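Local coordinates for N-acyl-D-glutamate deacylase (Bordetella bronchiseptica, PDB 3GIP), which hydrolyses N-acyl-D-glutamate, probably using its bound zinc, releasing D-glutamate and the carboxylate of the acyl group, as a member of the amidohydrolase superfamily, at residues E5-I17 against H45-A59. Sequence-based numbering, arbitrary orientation.
Sequences EKLDFKITGGWII and HPARHAWDASGKIVA
Residues 5-17 and 45-59 pair as parallel strands in two successive ladders, the first in the small N-terminal sheet and the second leading toward the barrel of this amidohydrolase. Strands 9-12 and 50-52 run 4.8 Å apart with their directions 11° from parallel; 50-52 is an outermost strand of that sheet, and 28-32 flanks 7-12 on its other side. Between T12 and W15 the register slips by two residues, taken up by G13-G14 and the type II turn A53-K56. Water 1 bridges G13 O and G55 N across this break, and D52 OD1 accepts from S54 N, an Asx turn, and on its syn lone pair also from S54 OG. The second ladder then resumes with W15 N bonded to K56 O (3.0 Å, 172° at the hydrogen).

On the face shared by F9, I11 and W51, the F9 ring presents its edge to the five-membered ring of W51, planes at 72° and F9 CZ 3.5 Å from W51 CE2. H49 CB covers a face of F9, 3.5 Å from the ring centroid, while H49 ND1 donates in its own ring plane to D8 O (3.0 Å), fixing the imidazole's rotation. The CG2 branch of I11 meets A53 CB at 3.6 Å and also V58 CG2, linking the two ladders; L456 of strand 452-457 packs against F9, I11 and W51.

On the reverse face the extended chain of K10 passes the methyls of A47 and A50, so that NZ donates to H45 O at 3.0 Å, from above the carbonyl plane, and also to L42 O. At the corner where both chains turn, D8 OD1 and R48 NH1 form a salt bridge at 3.1 Å, by charge alone, with no N-H aimed at the oxygen, whereas OD2 accepts from D33 N. Backbone hydrogen bonds thus carry the register, while aromatic and aliphatic groups fill one face.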
loop_
_atom_site.group_PDB
_atom_site.type_symbol
_atom_site.label_atom_id
_atom_site.label_comp_id
_atom_site.label_asym_id
_atom_site.label_seq_id
_atom_site.Cartn_x
_atom_site.Cartn_y
_atom_site.Cartn_z
ATOM N N GLU A 5 17.435 -7.313 33.608
ATOM C CA GLU A 5 16.992 -8.481 32.794
ATOM C C GLU A 5 17.622 -8.400 31.409
ATOM O O GLU A 5 17.597 -7.352 30.764
ATOM C CB GLU A 5 15.467 -8.492 32.673
ATOM C CG GLU A 5 14.899 -9.782 32.108
ATOM C CD GLU A 5 13.384 -9.761 32.021
ATOM O OE1 GLU A 5 12.733 -9.399 33.024
ATOM O OE2 GLU A 5 12.841 -10.116 30.953
ATOM N N LYS A 6 18.184 -9.513 30.955
ATOM C CA LYS A 6 18.841 -9.566 29.656
ATOM C C LYS A 6 17.927 -9.140 28.510
ATOM O O LYS A 6 16.751 -9.505 28.465
ATOM C CB LYS A 6 19.366 -10.981 29.401
ATOM C CG LYS A 6 20.292 -11.101 28.205
ATOM C CD LYS A 6 20.952 -12.470 28.174
ATOM C CE LYS A 6 21.970 -12.573 27.053
ATOM N NZ LYS A 6 22.687 -13.881 27.085
ATOM N N LEU A 7 18.482 -8.358 27.590
ATOM C CA LEU A 7 17.743 -7.887 26.425
ATOM C C LEU A 7 17.757 -8.976 25.363
ATOM O O LEU A 7 18.715 -9.745 25.267
ATOM C CB LEU A 7 18.395 -6.627 25.851
ATOM C CG LEU A 7 18.310 -5.326 26.649
ATOM C CD1 LEU A 7 19.214 -4.280 26.014
ATOM C CD2 LEU A 7 16.871 -4.841 26.687
ATOM N N ASP A 8 16.697 -9.044 24.566
ATOM C CA ASP A 8 16.629 -10.040 23.507
ATOM C C ASP A 8 17.414 -9.556 22.297
ATOM O O ASP A 8 17.961 -10.356 21.536
ATOM C CB ASP A 8 15.176 -10.308 23.111
ATOM C CG ASP A 8 14.404 -11.026 24.196
ATOM O OD1 ASP A 8 14.935 -12.018 24.738
ATOM O OD2 ASP A 8 13.269 -10.610 24.505
ATOM N N PHE A 9 17.476 -8.238 22.137
ATOM C CA PHE A 9 18.182 -7.634 21.018
ATOM C C PHE A 9 18.618 -6.219 21.383
ATOM O O PHE A 9 17.983 -5.551 22.197
ATOM C CB PHE A 9 17.249 -7.564 19.802
ATOM C CG PHE A 9 17.872 -8.027 18.511
ATOM C CD1 PHE A 9 17.383 -9.157 17.864
ATOM C CD2 PHE A 9 18.926 -7.326 17.929
ATOM C CE1 PHE A 9 17.930 -9.585 16.654
ATOM C CE2 PHE A 9 19.482 -7.745 16.715
ATOM C CZ PHE A 9 18.981 -8.878 16.079
ATOM N N LYS A 10 19.722 -5.775 20.800
ATOM C CA LYS A 10 20.186 -4.417 21.023
ATOM C C LYS A 10 20.880 -3.964 19.749
ATOM O O LYS A 10 21.596 -4.735 19.111
ATOM C CB LYS A 10 21.129 -4.322 22.232
ATOM C CG LYS A 10 22.533 -4.873 22.051
ATOM C CD LYS A 10 23.364 -4.542 23.286
ATOM C CE LYS A 10 24.806 -5.010 23.163
ATOM N NZ LYS A 10 25.607 -4.626 24.364
ATOM N N ILE A 11 20.621 -2.721 19.363
ATOM C CA ILE A 11 21.205 -2.134 18.165
ATOM C C ILE A 11 21.987 -0.925 18.650
ATOM O O ILE A 11 21.407 0.068 19.092
ATOM C CB ILE A 11 20.106 -1.701 17.184
ATOM C CG1 ILE A 11 19.221 -2.905 16.851
ATOM C CG2 ILE A 11 20.734 -1.120 15.924
ATOM C CD1 ILE A 11 18.001 -2.563 16.023
ATOM N N THR A 12 23.309 -1.009 18.556
ATOM C CA THR A 12 24.165 0.052 19.062
ATOM C C THR A 12 25.005 0.848 18.067
ATOM O O THR A 12 25.207 0.440 16.923
ATOM C CB THR A 12 25.125 -0.522 20.116
ATOM O OG1 THR A 12 25.991 0.514 20.592
ATOM C CG2 THR A 12 25.960 -1.641 19.508
ATOM N N GLY A 13 25.489 1.996 18.538
ATOM C CA GLY A 13 26.347 2.857 17.742
ATOM C C GLY A 13 25.730 3.680 16.629
ATOM O O GLY A 13 26.427 4.474 15.995
ATOM N N GLY A 14 24.435 3.514 16.393
ATOM C CA GLY A 14 23.799 4.260 15.322
ATOM C C GLY A 14 23.092 5.534 15.739
ATOM O O GLY A 14 23.150 5.951 16.899
ATOM N N TRP A 15 22.435 6.163 14.768
ATOM C CA TRP A 15 21.683 7.385 14.999
ATOM C C TRP A 15 20.204 7.071 14.867
ATOM O O TRP A 15 19.755 6.521 13.861
ATOM C CB TRP A 15 22.086 8.469 13.997
ATOM C CG TRP A 15 23.430 9.053 14.285
ATOM C CD1 TRP A 15 24.646 8.478 14.043
ATOM C CD2 TRP A 15 23.699 10.304 14.930
ATOM N NE1 TRP A 15 25.656 9.295 14.500
ATOM C CE2 TRP A 15 25.103 10.421 15.048
ATOM C CE3 TRP A 15 22.890 11.338 15.421
ATOM C CZ2 TRP A 15 25.715 11.532 15.637
ATOM C CZ3 TRP A 15 23.501 12.446 16.009
ATOM C CH2 TRP A 15 24.901 12.531 16.111
ATOM N N ILE A 16 19.448 7.421 15.897
ATOM C CA ILE A 16 18.022 7.157 15.912
ATOM C C ILE A 16 17.158 8.252 15.302
ATOM O O ILE A 16 17.280 9.421 15.656
ATOM C CB ILE A 16 17.519 6.945 17.357
ATOM C CG1 ILE A 16 18.184 5.715 17.976
ATOM C CG2 ILE A 16 16.002 6.810 17.367
ATOM C CD1 ILE A 16 17.744 4.410 17.382
ATOM N N ILE A 17 16.302 7.857 14.366
ATOM C CA ILE A 17 15.321 8.758 13.772
ATOM C C ILE A 17 14.069 7.999 14.200
ATOM O O ILE A 17 13.694 6.994 13.593
ATOM C CB ILE A 17 15.445 8.849 12.233
ATOM C CG1 ILE A 17 16.710 9.636 11.878
ATOM C CG2 ILE A 17 14.215 9.538 11.645
ATOM C CD1 ILE A 17 16.838 10.004 10.411
ATOM N N HIS A 45 25.219 -3.354 28.221
ATOM C CA HIS A 45 24.026 -4.100 28.604
ATOM C C HIS A 45 23.940 -5.422 27.837
ATOM O O HIS A 45 23.858 -5.437 26.609
ATOM C CB HIS A 45 22.777 -3.250 28.343
ATOM C CG HIS A 45 21.522 -3.807 28.942
ATOM N ND1 HIS A 45 20.334 -3.107 28.960
ATOM C CD2 HIS A 45 21.266 -4.995 29.542
ATOM C CE1 HIS A 45 19.403 -3.839 29.545
ATOM N NE2 HIS A 45 19.942 -4.989 29.907
ATOM N N PRO A 46 23.971 -6.554 28.560
ATOM C CA PRO A 46 23.894 -7.879 27.937
ATOM C C PRO A 46 22.656 -8.057 27.059
ATOM O O PRO A 46 21.578 -7.558 27.380
ATOM C CB PRO A 46 23.885 -8.819 29.139
ATOM C CG PRO A 46 24.734 -8.086 30.131
ATOM C CD PRO A 46 24.213 -6.672 30.009
ATOM N N ALA A 47 22.824 -8.772 25.951
ATOM C CA ALA A 47 21.729 -9.030 25.023
ATOM C C ALA A 47 21.959 -10.345 24.284
ATOM O O ALA A 47 23.101 -10.731 24.028
ATOM C CB ALA A 47 21.609 -7.881 24.024
ATOM N N ARG A 48 20.871 -11.032 23.948
ATOM C CA ARG A 48 20.956 -12.303 23.237
ATOM C C ARG A 48 21.471 -12.095 21.816
ATOM O O ARG A 48 22.234 -12.908 21.294
ATOM C CB ARG A 48 19.583 -12.978 23.202
ATOM C CG ARG A 48 19.070 -13.397 24.572
ATOM C CD ARG A 48 17.712 -14.077 24.474
ATOM N NE ARG A 48 17.284 -14.626 25.758
ATOM C CZ ARG A 48 17.033 -13.899 26.842
ATOM N NH1 ARG A 48 17.163 -12.579 26.807
ATOM N NH2 ARG A 48 16.654 -14.493 27.966
ATOM N N HIS A 49 21.039 -11.003 21.195
ATOM C CA HIS A 49 21.464 -10.667 19.840
ATOM C C HIS A 49 21.847 -9.196 19.816
ATOM O O HIS A 49 21.281 -8.392 20.556
ATOM C CB HIS A 49 20.335 -10.903 18.835
ATOM C CG HIS A 49 19.773 -12.289 18.867
ATOM N ND1 HIS A 49 18.804 -12.679 19.765
ATOM C CD2 HIS A 49 20.053 -13.380 18.118
ATOM C CE1 HIS A 49 18.510 -13.951 19.566
ATOM N NE2 HIS A 49 19.254 -14.400 18.572
ATOM N N ALA A 50 22.801 -8.839 18.964
ATOM C CA ALA A 50 23.227 -7.451 18.879
ATOM C C ALA A 50 23.699 -7.066 17.486
ATOM O O ALA A 50 24.370 -7.843 16.806
ATOM C CB ALA A 50 24.332 -7.185 19.891
ATOM N N TRP A 51 23.336 -5.856 17.073
ATOM C CA TRP A 51 23.729 -5.326 15.774
ATOM C C TRP A 51 24.528 -4.043 15.960
ATOM O O TRP A 51 24.214 -3.225 16.828
ATOM C CB TRP A 51 22.506 -5.007 14.908
ATOM C CG TRP A 51 21.832 -6.186 14.282
ATOM C CD1 TRP A 51 22.337 -7.446 14.132
ATOM C CD2 TRP A 51 20.541 -6.194 13.658
ATOM N NE1 TRP A 51 21.440 -8.238 13.450
ATOM C CE2 TRP A 51 20.331 -7.493 13.149
ATOM C CE3 TRP A 51 19.543 -5.226 13.480
ATOM C CZ2 TRP A 51 19.161 -7.852 12.470
ATOM C CZ3 TRP A 51 18.379 -5.582 12.806
ATOM C CH2 TRP A 51 18.201 -6.886 12.309
ATOM N N ASP A 52 25.559 -3.873 15.141
ATOM C CA ASP A 52 26.389 -2.676 15.187
ATOM C C ASP A 52 25.865 -1.733 14.112
ATOM O O ASP A 52 26.086 -1.953 12.921
ATOM C CB ASP A 52 27.854 -3.031 14.914
ATOM C CG ASP A 52 28.749 -1.806 14.842
ATOM O OD1 ASP A 52 28.286 -0.699 15.191
ATOM O OD2 ASP A 52 29.925 -1.952 14.443
ATOM N N ALA A 53 25.157 -0.691 14.538
ATOM C CA ALA A 53 24.582 0.276 13.611
ATOM C C ALA A 53 25.465 1.498 13.396
ATOM O O ALA A 53 24.976 2.548 12.978
ATOM C CB ALA A 53 23.205 0.711 14.104
ATOM N N SER A 54 26.756 1.373 13.687
ATOM C CA SER A 54 27.672 2.490 13.492
ATOM C C SER A 54 27.540 2.989 12.056
ATOM O O SER A 54 27.541 2.192 11.116
ATOM C CB SER A 54 29.118 2.053 13.752
ATOM O OG SER A 54 29.321 1.733 15.119
ATOM N N GLY A 55 27.416 4.302 11.894
ATOM C CA GLY A 55 27.288 4.880 10.567
ATOM C C GLY A 55 25.955 4.612 9.892
ATOM O O GLY A 55 25.824 4.779 8.676
ATOM N N LYS A 56 24.954 4.204 10.669
ATOM C CA LYS A 56 23.638 3.914 10.114
ATOM C C LYS A 56 22.528 4.626 10.878
ATOM O O LYS A 56 22.748 5.172 11.963
ATOM C CB LYS A 56 23.354 2.410 10.160
ATOM C CG LYS A 56 24.496 1.530 9.690
ATOM C CD LYS A 56 24.831 1.767 8.232
ATOM C CE LYS A 56 25.978 0.867 7.797
ATOM N NZ LYS A 56 25.670 -0.568 8.045
ATOM N N ILE A 57 21.336 4.608 10.293
ATOM C CA ILE A 57 20.156 5.199 10.904
ATOM C C ILE A 57 19.325 4.036 11.429
ATOM O O ILE A 57 19.215 2.999 10.773
ATOM C CB ILE A 57 19.294 5.973 9.875
ATOM C CG1 ILE A 57 20.029 7.228 9.405
ATOM C CG2 ILE A 57 17.946 6.337 10.495
ATOM C CD1 ILE A 57 20.254 8.262 10.492
ATOM N N VAL A 58 18.773 4.204 12.624
ATOM C CA VAL A 58 17.919 3.194 13.230
ATOM C C VAL A 58 16.556 3.871 13.292
ATOM O O VAL A 58 16.378 4.880 13.977
ATOM C CB VAL A 58 18.413 2.825 14.640
ATOM C CG1 VAL A 58 17.511 1.763 15.251
ATOM C CG2 VAL A 58 19.846 2.325 14.561
ATOM N N ALA A 59 15.596 3.323 12.557
ATOM C CA ALA A 59 14.274 3.925 12.480
ATOM C C ALA A 59 13.149 2.921 12.657
ATOM O O ALA A 59 13.384 1.712 12.705
ATOM C CB ALA A 59 14.132 4.618 11.125
HETATM O O HOH W 1 27.038 6.112 13.969
#